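Local structure of EAL/GGDEF domain protein (Methylococcus capsulatus, 3ICL) at residues Leu34-Asn40 and Val118-Gly124; Val68-Thr73 and Ile84-Lys90; Asn94-Gln100 and Asn156-Phe160. The protein is a GGDEF-domain protein, a member of a bacterial signalling family whose alpha-beta fold is related to that of the nucleotide cyclases. The protein carries 1 engineered substitution. All coordinates share one frame; numbering follows the deposited sequence.

Overall arrangement
Contact 1 is the most buried of the three: two antiparallel strands, 32-38 and 121-127, in the middle of the mixed sheet, joined by backbone bonds and aliphatic side chains, with polar groups gathered at one end. Contacts 2 and 3 are only partly buried and lie where the sheet meets loops and a helix. In contact 2 the base of the hairpin 73-77/81-86 is joined by backbone bonds and by bonds from R69 and D72, a salt-bridged pair, to the backbone of 84-90; in contact 3 two aromatic rings of the edge strand 156-159 rest against helix 96-106. Strand neighbours connect them: L34 O bonds I84 N between contacts 1 and 2, and I123 bonds N156 and Q158 between contacts 1 and 3.

Contact 1 (Leu34-Asn40 and Val118-Gly124); sequences LFLDVDN and VISVSIG
N40 bonds the backbone of V118 and S120 through both the N-H and the C=O of its flat side-chain amide. V118 O lies in the amide plane, 3.1 Å from N40 ND2, whereas S120 N comes to N40 OD1 from above the plane, 57° out of it, at 2.9 Å. Asparagine offers donor and acceptor together; chi1 of 65° turns the amide across to segment 118-124. D39 OD2 lies 2.7 Å from S122 OG; N156 OD1 is a second acceptor for the same hydroxyl, so its one proton may serve either.

Beyond this polar end, strands 34-38 and 121-124 run antiparallel in the centre of the GGDEF-domain sheet. F35 with G124 and D37 with S122 are hydrogen-bonded pairs, F35 N to G124 O measuring 2.9 Å. The non-hydrogen-bonded pairs, L36 with I123 and V38 with V121, put their side chains on the other face. L36, its CG anti to the backbone N (chi1 -176°), brings CG within 3.5 Å of V121 CG1. Helices 96-106 and 50-67 cover this oily face; helix 135-152 covers the side of F35 and D37. The chemistry thus changes along the pair: aliphatic packing and regular backbone bonds inside, then hydrogen bonds from the N40 side-chain amide taking over, beyond a weak D39 N to S120 O bond, where the regular pairing ends.

Contact 2 (Val68-Thr73 and Ile84-Lys90); sequences VRDGDT and ILLNGAK
D72 and T73 bind L85 and N87 at the open end of a beta-hairpin, strands 73-77 and 81-86, which forms one side of the GGDEF-domain sheet. T73 and L85 make an antiparallel hydrogen-bonded pair, with L85 N 2.8 Å from T73 O in a nearly straight bond. T73 OG1 turns to R16 of helix 10-23, so threonine serves the ladder and the helix together.

Packing is close around D72. Its CB lies 3.1 Å from L85 O, and its CG stands beside its own backbone N (chi1 -67°), which lets the carboxylate serve R69 of its own turn and N87 of the neighbouring strand segment. N87 N approaches OD1 of D72 from above the carboxylate plane, at 2.9 Å. The other oxygen, OD2, takes two N-H groups of R69: the backbone N, also from above the plane, and NE, which meets the syn lone pair of OD2 in a salt bridge of 2.6 Å. The type II turn R69-D72 is closed by D72 N to R69 O, and the short aspartate side chain adds a bond back to R69 N while still reaching N87. On the inner side, V68 CG1 touches I84 CG2 at 3.8 Å, its branched side chain filling in beside V98 of helix 96-106.

The outer side is looser at G71 and N87. Exposed G71, with a positive phi that suits glycine, meets N87 through its carbonyl, G71 O lying 3.6 Å from N87 CB. R69, though at the rim, is well anchored: its chain, bent at chi2 and chi3, curls back alongside D72, and in the guanidinium plane R69 NH2 donates to G88 O at 2.8 Å, with an angle of 172° at the hydrogen.

Contact 3 (Asn94-Gln100 and Asn156-Phe160); sequences NGALVAQ and NYQFF
Y157 lays one face of its ring against A99 of helix 96-106. The methyl CB of A99 stands over that face in a CH-pi contact, 4.2 Å from the centroid and displaced toward the rim, with Y157 CD2 nearest at 3.9 Å. At the far end of the ring, Q100 NE2 donates to Y157 OH at 2.8 Å; the bond is bent, 140° at the hydrogen, and the amide plane is turned 38° from the ring. A96 CB fits between the two aromatics, 3.6 Å from Y157 OH and 4.0 Å from F159 CZ, where the methyl lies at the ring edge, near its plane. N94 O also sits near the plane of F159, 3.1 Å from CE2, where the slightly positive ring hydrogens probably favour a carbonyl. Alanine suits both helix positions because its single methyl lets bulky rings come close to the backbone.

What holds these groups lies one shell out. Y157 and F159 project from the same side of strand 156-159, Y157 with a chi1 of 73° that carries its ring across to the helix; it also touches I123 and I125 of the neighbouring strand 121-127. On the helix side, G95 occupies the N-cap position: its N bonds T92 OG1, and its O receives A99 N at 2.9 Å, fixing the first turn. Its positive phi is one that glycine adopts easily. Mostly apolar, the contact therefore lets an edge strand press aromatic surface on the helix, while the glutamine supplies the tyrosine hydroxyl with a polar partner at the partly exposed margin.

Contact 1 (Leu34-Asn40 and Val118-Gly124)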
loop_
_atom_site.group_PDB
_atom_site.type_symbol
_atom_site.label_atom_id
_atom_site.label_comp_id
_atom_site.label_asym_id
_atom_site.label_seq_id
_atom_site.Cartn_x
_atom_site.Cartn_y
_atom_site.Cartn_z
ATOM N N LEU A 34 -4.033 -3.460 -2.038
ATOM C CA LEU A 34 -3.673 -3.117 -0.670
ATOM C C LEU A 34 -3.624 -1.597 -0.624
ATOM O O LEU A 34 -3.103 -0.961 -1.536
ATOM C CB LEU A 34 -2.302 -3.697 -0.288
ATOM C CG LEU A 34 -2.250 -5.138 0.243
ATOM C CD1 LEU A 34 -2.911 -6.087 -0.735
ATOM C CD2 LEU A 34 -0.804 -5.536 0.489
ATOM N N PHE A 35 -4.195 -1.018 0.426
ATOM C CA PHE A 35 -4.205 0.428 0.600
ATOM C C PHE A 35 -3.448 0.637 1.908
ATOM O O PHE A 35 -3.943 0.297 2.979
ATOM C CB PHE A 35 -5.648 0.938 0.719
ATOM C CG PHE A 35 -5.891 2.263 0.038
ATOM C CD1 PHE A 35 -5.148 3.392 0.380
ATOM C CD2 PHE A 35 -6.891 2.388 -0.928
ATOM C CE1 PHE A 35 -5.399 4.630 -0.226
ATOM C CE2 PHE A 35 -7.151 3.623 -1.542
ATOM C CZ PHE A 35 -6.405 4.743 -1.190
ATOM N N LEU A 36 -2.244 1.186 1.811
ATOM C CA LEU A 36 -1.399 1.389 2.978
ATOM C C LEU A 36 -1.382 2.825 3.470
ATOM O O LEU A 36 -1.339 3.771 2.684
ATOM C CB LEU A 36 0.020 0.923 2.650
ATOM C CG LEU A 36 1.101 0.948 3.729
ATOM C CD1 LEU A 36 2.171 -0.073 3.359
ATOM C CD2 LEU A 36 1.696 2.336 3.854
ATOM N N ASP A 37 -1.401 2.974 4.788
ATOM C CA ASP A 37 -1.402 4.288 5.410
ATOM C C ASP A 37 -0.218 4.395 6.353
ATOM O O ASP A 37 0.018 3.495 7.164
ATOM C CB ASP A 37 -2.691 4.465 6.218
ATOM C CG ASP A 37 -2.874 5.870 6.742
ATOM O OD1 ASP A 37 -1.898 6.652 6.765
ATOM O OD2 ASP A 37 -4.011 6.189 7.146
ATOM N N VAL A 38 0.546 5.474 6.228
ATOM C CA VAL A 38 1.654 5.696 7.145
ATOM C C VAL A 38 0.947 6.502 8.220
ATOM O O VAL A 38 0.817 7.725 8.126
ATOM C CB VAL A 38 2.791 6.508 6.506
ATOM C CG1 VAL A 38 3.900 6.736 7.522
ATOM C CG2 VAL A 38 3.347 5.753 5.306
ATOM N N ASP A 39 0.455 5.783 9.222
ATOM C CA ASP A 39 -0.310 6.368 10.313
ATOM C C ASP A 39 0.268 7.578 11.029
ATOM O O ASP A 39 -0.456 8.537 11.291
ATOM C CB ASP A 39 -0.644 5.296 11.357
ATOM C CG ASP A 39 -1.459 4.147 10.782
ATOM O OD1 ASP A 39 -2.138 4.342 9.749
ATOM O OD2 ASP A 39 -1.431 3.048 11.376
ATOM N N ASN A 40 1.558 7.548 11.352
ATOM C CA ASN A 40 2.154 8.664 12.083
ATOM C C ASN A 40 2.971 9.633 11.229
ATOM O O ASN A 40 3.786 10.399 11.746
ATOM C CB ASN A 40 3.005 8.117 13.243
ATOM C CG ASN A 40 4.197 7.306 12.769
ATOM O OD1 ASN A 40 4.220 6.807 11.642
ATOM N ND2 ASN A 40 5.192 7.157 13.638
ATOM N N VAL A 118 10.614 5.530 13.330
ATOM C CA VAL A 118 9.834 4.308 13.263
ATOM C C VAL A 118 8.415 4.710 12.876
ATOM O O VAL A 118 7.757 5.458 13.593
ATOM C CB VAL A 118 9.824 3.569 14.623
ATOM C CG1 VAL A 118 9.381 4.513 15.731
ATOM C CG2 VAL A 118 8.900 2.362 14.550
ATOM N N ILE A 119 7.950 4.246 11.723
ATOM C CA ILE A 119 6.600 4.591 11.297
ATOM C C ILE A 119 5.629 3.519 11.740
ATOM O O ILE A 119 6.019 2.364 11.951
ATOM C CB ILE A 119 6.473 4.724 9.756
ATOM C CG1 ILE A 119 6.932 3.431 9.078
ATOM C CG2 ILE A 119 7.259 5.933 9.267
ATOM C CD1 ILE A 119 6.690 3.399 7.594
ATOM N N SER A 120 4.370 3.912 11.899
ATOM C CA SER A 120 3.306 2.983 12.263
ATOM C C SER A 120 2.519 2.833 10.952
ATOM O O SER A 120 2.285 3.818 10.251
ATOM C CB SER A 120 2.438 3.574 13.379
ATOM O OG SER A 120 1.935 4.842 13.006
ATOM N N VAL A 121 2.123 1.607 10.621
ATOM C CA VAL A 121 1.433 1.335 9.357
ATOM C C VAL A 121 0.122 0.561 9.492
ATOM O O VAL A 121 0.001 -0.326 10.334
ATOM C CB VAL A 121 2.370 0.517 8.415
ATOM C CG1 VAL A 121 1.654 0.145 7.133
ATOM C CG2 VAL A 121 3.634 1.316 8.109
ATOM N N SER A 122 -0.857 0.905 8.658
ATOM C CA SER A 122 -2.149 0.208 8.648
ATOM C C SER A 122 -2.479 -0.138 7.208
ATOM O O SER A 122 -2.388 0.711 6.322
ATOM C CB SER A 122 -3.266 1.075 9.230
ATOM O OG SER A 122 -3.216 1.100 10.643
ATOM N N ILE A 123 -2.866 -1.387 6.975
ATOM C CA ILE A 123 -3.177 -1.835 5.629
ATOM C C ILE A 123 -4.574 -2.427 5.471
ATOM O O ILE A 123 -4.995 -3.283 6.253
ATOM C CB ILE A 123 -2.164 -2.902 5.166
ATOM C CG1 ILE A 123 -0.740 -2.336 5.236
ATOM C CG2 ILE A 123 -2.505 -3.354 3.748
ATOM C CD1 ILE A 123 0.342 -3.343 4.881
ATOM N N GLY A 124 -5.282 -1.966 4.447
ATOM C CA GLY A 124 -6.607 -2.493 4.161
ATOM C C GLY A 124 -6.484 -3.343 2.909
ATOM O O GLY A 124 -5.770 -2.964 1.978
#

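Contact 2 (Val68-Thr73 and Ile84-Lys90)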
loop_
_atom_site.group_PDB
_atom_site.type_symbol
_atom_site.label_atom_id
_atom_site.label_comp_id
_atom_site.label_asym_id
_atom_site.label_seq_id
_atom_site.Cartn_x
_atom_site.Cartn_y
_atom_site.Cartn_z
ATOM N N VAL A 68 6.794 -6.522 -2.549
ATOM C CA VAL A 68 5.765 -7.023 -3.458
ATOM C C VAL A 68 6.449 -7.894 -4.511
ATOM O O VAL A 68 7.625 -8.213 -4.367
ATOM C CB VAL A 68 4.981 -5.866 -4.140
ATOM C CG1 VAL A 68 4.220 -5.076 -3.081
ATOM C CG2 VAL A 68 5.926 -4.941 -4.905
ATOM N N ARG A 69 5.722 -8.301 -5.552
ATOM C CA ARG A 69 6.327 -9.134 -6.590
ATOM C C ARG A 69 6.617 -8.331 -7.853
ATOM O O ARG A 69 5.964 -7.326 -8.128
ATOM C CB ARG A 69 5.420 -10.319 -6.961
ATOM C CG ARG A 69 5.123 -11.313 -5.830
ATOM C CD ARG A 69 3.984 -10.816 -4.953
ATOM N NE ARG A 69 2.861 -10.366 -5.768
ATOM C CZ ARG A 69 2.074 -11.172 -6.471
ATOM N NH1 ARG A 69 2.277 -12.482 -6.454
ATOM N NH2 ARG A 69 1.101 -10.663 -7.214
ATOM N N ASP A 70 7.606 -8.774 -8.620
ATOM C CA ASP A 70 7.935 -8.091 -9.861
ATOM C C ASP A 70 6.649 -8.156 -10.679
ATOM O O ASP A 70 6.026 -9.212 -10.776
ATOM C CB ASP A 70 9.071 -8.817 -10.584
ATOM C CG ASP A 70 9.555 -8.069 -11.812
ATOM O OD1 ASP A 70 10.011 -6.916 -11.664
ATOM O OD2 ASP A 70 9.474 -8.633 -12.923
ATOM N N GLY A 71 6.235 -7.030 -11.246
ATOM C CA GLY A 71 4.999 -7.024 -12.011
ATOM C C GLY A 71 3.893 -6.297 -11.260
ATOM O O GLY A 71 2.894 -5.895 -11.856
ATOM N N ASP A 72 4.058 -6.139 -9.949
ATOM C CA ASP A 72 3.062 -5.426 -9.151
ATOM C C ASP A 72 3.328 -3.927 -9.284
ATOM O O ASP A 72 4.433 -3.519 -9.641
ATOM C CB ASP A 72 3.148 -5.825 -7.672
ATOM C CG ASP A 72 2.749 -7.272 -7.427
ATOM O OD1 ASP A 72 2.063 -7.864 -8.290
ATOM O OD2 ASP A 72 3.110 -7.810 -6.358
ATOM N N THR A 73 2.320 -3.107 -8.991
ATOM C CA THR A 73 2.473 -1.661 -9.090
ATOM C C THR A 73 2.158 -0.974 -7.768
ATOM O O THR A 73 1.226 -1.362 -7.061
ATOM C CB THR A 73 1.549 -1.079 -10.183
ATOM O OG1 THR A 73 1.830 -1.718 -11.430
ATOM C CG2 THR A 73 1.774 0.420 -10.341
ATOM N N ILE A 84 -1.427 -0.333 -3.523
ATOM C CA ILE A 84 -0.612 -1.440 -3.988
ATOM C C ILE A 84 -1.431 -2.457 -4.775
ATOM O O ILE A 84 -2.377 -3.047 -4.257
ATOM C CB ILE A 84 0.050 -2.108 -2.766
ATOM C CG1 ILE A 84 0.937 -1.073 -2.070
ATOM C CG2 ILE A 84 0.815 -3.352 -3.182
ATOM C CD1 ILE A 84 1.154 -1.328 -0.594
ATOM N N LEU A 85 -1.057 -2.654 -6.029
ATOM C CA LEU A 85 -1.740 -3.599 -6.900
ATOM C C LEU A 85 -0.976 -4.907 -7.019
ATOM O O LEU A 85 0.180 -4.922 -7.437
ATOM C CB LEU A 85 -1.914 -2.990 -8.298
ATOM C CG LEU A 85 -2.216 -3.925 -9.474
ATOM C CD1 LEU A 85 -3.495 -4.724 -9.227
ATOM C CD2 LEU A 85 -2.343 -3.087 -10.743
ATOM N N LEU A 86 -1.622 -6.003 -6.631
ATOM C CA LEU A 86 -1.015 -7.320 -6.749
ATOM C C LEU A 86 -1.601 -7.900 -8.036
ATOM O O LEU A 86 -2.762 -8.299 -8.092
ATOM C CB LEU A 86 -1.358 -8.188 -5.535
ATOM C CG LEU A 86 -0.919 -7.597 -4.189
ATOM C CD1 LEU A 86 -1.142 -8.627 -3.103
ATOM C CD2 LEU A 86 0.552 -7.187 -4.228
ATOM N N ASN A 87 -0.774 -7.920 -9.072
ATOM C CA ASN A 87 -1.169 -8.375 -10.402
ATOM C C ASN A 87 -1.224 -9.899 -10.507
ATOM O O ASN A 87 -0.374 -10.516 -11.152
ATOM C CB ASN A 87 -0.176 -7.783 -11.409
ATOM C CG ASN A 87 -0.619 -7.949 -12.843
ATOM O OD1 ASN A 87 -1.797 -8.166 -13.125
ATOM N ND2 ASN A 87 0.328 -7.824 -13.765
ATOM N N GLY A 88 -2.244 -10.491 -9.886
ATOM C CA GLY A 88 -2.379 -11.936 -9.869
ATOM C C GLY A 88 -1.703 -12.375 -8.584
ATOM O O GLY A 88 -0.487 -12.544 -8.544
ATOM N N ALA A 89 -2.493 -12.560 -7.530
ATOM C CA ALA A 89 -1.958 -12.906 -6.217
ATOM C C ALA A 89 -1.911 -14.382 -5.839
ATOM O O ALA A 89 -1.974 -14.719 -4.657
ATOM C CB ALA A 89 -2.723 -12.134 -5.147
ATOM N N LYS A 90 -1.787 -15.261 -6.823
ATOM C CA LYS A 90 -1.725 -16.684 -6.523
ATOM C C LYS A 90 -0.611 -16.969 -5.518
ATOM O O LYS A 90 0.485 -16.408 -5.602
ATOM C CB LYS A 90 -1.486 -17.495 -7.798
ATOM C CG LYS A 90 -1.443 -19.003 -7.561
ATOM C CD LYS A 90 -1.403 -19.779 -8.873
ATOM C CE LYS A 90 -1.610 -21.274 -8.635
ATOM N NZ LYS A 90 -1.735 -22.046 -9.906
#

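Contact 3 (Asn94-Gln100 and Asn156-Phe160)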
loop_
_atom_site.group_PDB
_atom_site.type_symbol
_atom_site.label_atom_id
_atom_site.label_comp_id
_atom_site.label_asym_id
_atom_site.label_seq_id
_atom_site.Cartn_x
_atom_site.Cartn_y
_atom_site.Cartn_z
ATOM N N ASN A 94 -4.382 -14.395 -0.930
ATOM C CA ASN A 94 -5.140 -13.183 -1.223
ATOM C C ASN A 94 -4.429 -11.926 -0.743
ATOM O O ASN A 94 -5.062 -11.011 -0.200
ATOM C CB ASN A 94 -6.528 -13.270 -0.586
ATOM C CG ASN A 94 -7.288 -14.497 -1.036
ATOM O OD1 ASN A 94 -7.587 -15.389 -0.239
ATOM N ND2 ASN A 94 -7.596 -14.555 -2.325
ATOM N N GLY A 95 -3.112 -11.895 -0.940
ATOM C CA GLY A 95 -2.320 -10.748 -0.542
ATOM C C GLY A 95 -1.871 -10.679 0.905
ATOM O O GLY A 95 -1.049 -9.835 1.241
ATOM N N ALA A 96 -2.385 -11.551 1.770
ATOM C CA ALA A 96 -2.002 -11.509 3.178
ATOM C C ALA A 96 -0.498 -11.670 3.392
ATOM O O ALA A 96 0.091 -10.999 4.244
ATOM C CB ALA A 96 -2.762 -12.578 3.964
ATOM N N LEU A 97 0.127 -12.558 2.624
ATOM C CA LEU A 97 1.562 -12.773 2.765
ATOM C C LEU A 97 2.347 -11.567 2.258
ATOM O O LEU A 97 3.467 -11.326 2.698
ATOM C CB LEU A 97 1.999 -14.041 2.016
ATOM C CG LEU A 97 1.401 -15.349 2.546
ATOM C CD1 LEU A 97 2.001 -16.536 1.795
ATOM C CD2 LEU A 97 1.683 -15.471 4.044
ATOM N N VAL A 98 1.760 -10.807 1.337
ATOM C CA VAL A 98 2.432 -9.621 0.811
ATOM C C VAL A 98 2.315 -8.516 1.859
ATOM O O VAL A 98 3.275 -7.807 2.126
ATOM C CB VAL A 98 1.811 -9.158 -0.533
ATOM C CG1 VAL A 98 2.438 -7.849 -0.975
ATOM C CG2 VAL A 98 2.039 -10.212 -1.599
ATOM N N ALA A 99 1.141 -8.387 2.468
ATOM C CA ALA A 99 0.927 -7.394 3.503
ATOM C C ALA A 99 1.883 -7.650 4.682
ATOM O O ALA A 99 2.387 -6.711 5.304
ATOM C CB ALA A 99 -0.522 -7.456 3.984
ATOM N N GLN A 100 2.120 -8.921 4.996
ATOM C CA GLN A 100 3.015 -9.266 6.094
ATOM C C GLN A 100 4.466 -8.915 5.766
ATOM O O GLN A 100 5.217 -8.466 6.635
ATOM C CB GLN A 100 2.883 -10.754 6.427
ATOM C CG GLN A 100 1.612 -11.060 7.209
ATOM C CD GLN A 100 1.285 -12.534 7.263
ATOM O OE1 GLN A 100 2.138 -13.387 7.012
ATOM N NE2 GLN A 100 0.045 -12.846 7.605
ATOM N N ASN A 156 -0.776 -3.168 11.398
ATOM C CA ASN A 156 -1.727 -4.240 11.146
ATOM C C ASN A 156 -2.345 -4.167 9.764
ATOM O O ASN A 156 -2.141 -3.210 9.017
ATOM C CB ASN A 156 -2.845 -4.151 12.179
ATOM C CG ASN A 156 -3.510 -2.777 12.197
ATOM O OD1 ASN A 156 -2.971 -1.807 11.658
ATOM N ND2 ASN A 156 -4.673 -2.687 12.828
ATOM N N TYR A 157 -3.119 -5.190 9.435
ATOM C CA TYR A 157 -3.805 -5.235 8.163
ATOM C C TYR A 157 -5.119 -5.964 8.368
ATOM O O TYR A 157 -5.293 -6.691 9.344
ATOM C CB TYR A 157 -2.957 -5.950 7.098
ATOM C CG TYR A 157 -2.844 -7.466 7.224
ATOM C CD1 TYR A 157 -3.885 -8.308 6.819
ATOM C CD2 TYR A 157 -1.676 -8.058 7.708
ATOM C CE1 TYR A 157 -3.758 -9.702 6.887
ATOM C CE2 TYR A 157 -1.542 -9.447 7.782
ATOM C CZ TYR A 157 -2.584 -10.260 7.368
ATOM O OH TYR A 157 -2.435 -11.629 7.426
ATOM N N GLN A 158 -6.060 -5.736 7.467
ATOM C CA GLN A 158 -7.329 -6.434 7.540
ATOM C C GLN A 158 -8.029 -6.385 6.194
ATOM O O GLN A 158 -7.871 -5.429 5.424
ATOM C CB GLN A 158 -8.215 -5.851 8.646
ATOM C CG GLN A 158 -8.906 -4.558 8.334
ATOM C CD GLN A 158 -9.891 -4.187 9.428
ATOM O OE1 GLN A 158 -9.506 -3.975 10.576
ATOM N NE2 GLN A 158 -11.171 -4.120 9.078
ATOM N N PHE A 159 -8.774 -7.443 5.897
ATOM C CA PHE A 159 -9.505 -7.533 4.639
ATOM C C PHE A 159 -10.840 -6.822 4.766
ATOM O O PHE A 159 -11.403 -6.742 5.853
ATOM C CB PHE A 159 -9.791 -8.987 4.268
ATOM C CG PHE A 159 -8.586 -9.759 3.836
ATOM C CD1 PHE A 159 -7.762 -10.375 4.770
ATOM C CD2 PHE A 159 -8.296 -9.909 2.480
ATOM C CE1 PHE A 159 -6.667 -11.138 4.363
ATOM C CE2 PHE A 159 -7.204 -10.669 2.062
ATOM C CZ PHE A 159 -6.388 -11.285 3.007
ATOM N N PHE A 160 -11.343 -6.315 3.648
ATOM C CA PHE A 160 -12.634 -5.654 3.639
ATOM C C PHE A 160 -13.696 -6.707 3.969
ATOM O O PHE A 160 -13.592 -7.851 3.527
ATOM C CB PHE A 160 -12.910 -5.059 2.253
ATOM C CG PHE A 160 -14.290 -4.468 2.109
ATOM C CD1 PHE A 160 -15.277 -5.137 1.386
ATOM C CD2 PHE A 160 -14.610 -3.262 2.721
ATOM C CE1 PHE A 160 -16.562 -4.612 1.277
ATOM C CE2 PHE A 160 -15.891 -2.730 2.620
ATOM C CZ PHE A 160 -16.871 -3.408 1.895
#